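Local coordinates for AAEL008620-PA odorant-binding protein (Aedes aegypti, PDB 5V13), which binds juvenile hormone specifically in the mosquito hemolymph, as a member of the odorant-binding protein family, at residues Q167-V170 with D171-K175. Sequence-based numbering, arbitrary orientation.
Sequences QMFV and DFCEK
At the N-terminal end of helix 169-177, Gln167 reaches forward along the first turn to Asp171. With CG anti to the backbone N (chi1 -175°), the long, extended glutamine chain lets NE2 bond OD2 of Asp171 at 2.9 Å. The bond is nearly straight (165°), lies close to the amide plane and meets OD2 on its anti side, somewhat out of the carboxylate plane. NE2 also donates to a water 2.9 Å away, which accepts a second bond from Lys175 NZ, so both amide protons are engaged; OE1, bonded to Gln164 N, lies at the edge of the Phe172 ring. Asp171, in the first turn, probably interacts favourably with the positive end of the helix dipole. Met168 holds the N-cap position, and its O accepts from Phe172 N at 3.1 Å. The Phe169 and Phe172 rings, flat and apolar as suits buried positions, pack obliquely, planes 88° apart, with CE1 of Phe169 3.9 Å from CD2 of Phe172. SG of Cys173, the disulfide sulfur, lies 4.0 Å from CD1 of Phe169. Phe172 and Cys173 face helix 190-199, tied to it by the Cys173-Cys195 disulfide; Phe169 rests on loop residues Lys163 and Tyr268, and Met168 packs on helix 251-264.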
# COMPACT_ATOMS: atom_id res chain seq x y z
N GLN B 167 3.39 5.09 8.08
CA GLN B 167 2.06 5.52 8.51
C GLN B 167 2.02 5.70 10.03
O GLN B 167 2.57 4.88 10.77
CB GLN B 167 0.99 4.50 8.11
CG GLN B 167 -0.45 4.95 8.43
CD GLN B 167 -1.49 3.91 8.00
OE1 GLN B 167 -1.16 2.75 7.82
NE2 GLN B 167 -2.74 4.34 7.86
N MET B 168 1.38 6.77 10.49
CA MET B 168 1.26 6.99 11.92
C MET B 168 0.05 6.23 12.46
O MET B 168 -0.92 5.98 11.74
CB MET B 168 1.11 8.47 12.26
CG MET B 168 2.31 9.31 11.83
SD MET B 168 2.12 11.07 12.23
CE MET B 168 3.20 11.82 11.03
N PHE B 169 0.10 5.90 13.76
CA PHE B 169 -0.94 5.06 14.33
C PHE B 169 -2.28 5.79 14.43
O PHE B 169 -3.33 5.15 14.26
CB PHE B 169 -0.51 4.52 15.70
CG PHE B 169 -0.34 3.02 15.69
CD1 PHE B 169 -1.39 2.20 15.30
CD2 PHE B 169 0.87 2.44 16.01
CE1 PHE B 169 -1.24 0.82 15.25
CE2 PHE B 169 1.03 1.07 15.96
CZ PHE B 169 -0.03 0.26 15.57
N VAL B 170 -2.29 7.09 14.72
CA VAL B 170 -3.59 7.75 14.82
C VAL B 170 -4.32 7.68 13.48
O VAL B 170 -5.51 7.34 13.43
CB VAL B 170 -3.45 9.19 15.32
CG1 VAL B 170 -4.80 9.93 15.19
CG2 VAL B 170 -3.01 9.19 16.76
N ASP B 171 -3.61 7.97 12.38
CA ASP B 171 -4.20 7.87 11.04
C ASP B 171 -4.74 6.47 10.77
O ASP B 171 -5.84 6.31 10.22
CB ASP B 171 -3.15 8.24 9.98
CG ASP B 171 -3.70 8.12 8.55
OD1 ASP B 171 -4.51 8.98 8.16
OD2 ASP B 171 -3.33 7.18 7.82
N PHE B 172 -3.94 5.45 11.09
CA PHE B 172 -4.39 4.07 10.93
C PHE B 172 -5.67 3.81 11.71
O PHE B 172 -6.62 3.20 11.20
CB PHE B 172 -3.27 3.12 11.38
CG PHE B 172 -3.68 1.69 11.45
CD1 PHE B 172 -3.63 0.88 10.32
CD2 PHE B 172 -4.11 1.14 12.65
CE1 PHE B 172 -4.03 -0.44 10.39
CE2 PHE B 172 -4.50 -0.18 12.72
CZ PHE B 172 -4.46 -0.97 11.58
N CYS B 173 -5.72 4.28 12.96
CA CYS B 173 -6.88 4.00 13.80
C CYS B 173 -8.10 4.80 13.36
O CYS B 173 -9.23 4.30 13.44
CB CYS B 173 -6.54 4.29 15.25
SG CYS B 173 -5.29 3.14 15.84
N GLU B 174 -7.89 6.05 12.90
CA GLU B 174 -8.99 6.85 12.36
C GLU B 174 -9.68 6.14 11.19
O GLU B 174 -10.91 6.09 11.11
CB GLU B 174 -8.48 8.21 11.90
CG GLU B 174 -8.16 9.19 13.01
CD GLU B 174 -7.69 10.54 12.46
OE1 GLU B 174 -6.64 10.58 11.80
OE2 GLU B 174 -8.40 11.55 12.68
N LYS B 175 -8.89 5.63 10.25
CA LYS B 175 -9.45 4.92 9.11
C LYS B 175 -10.18 3.65 9.54
O LYS B 175 -11.30 3.37 9.09
CB LYS B 175 -8.34 4.59 8.11
CG LYS B 175 -7.86 5.81 7.31
CD LYS B 175 -6.51 5.56 6.64
CE LYS B 175 -6.60 4.57 5.49
NZ LYS B 175 -5.24 4.23 4.94
O HOH W 1 -4.80 2.45 7.08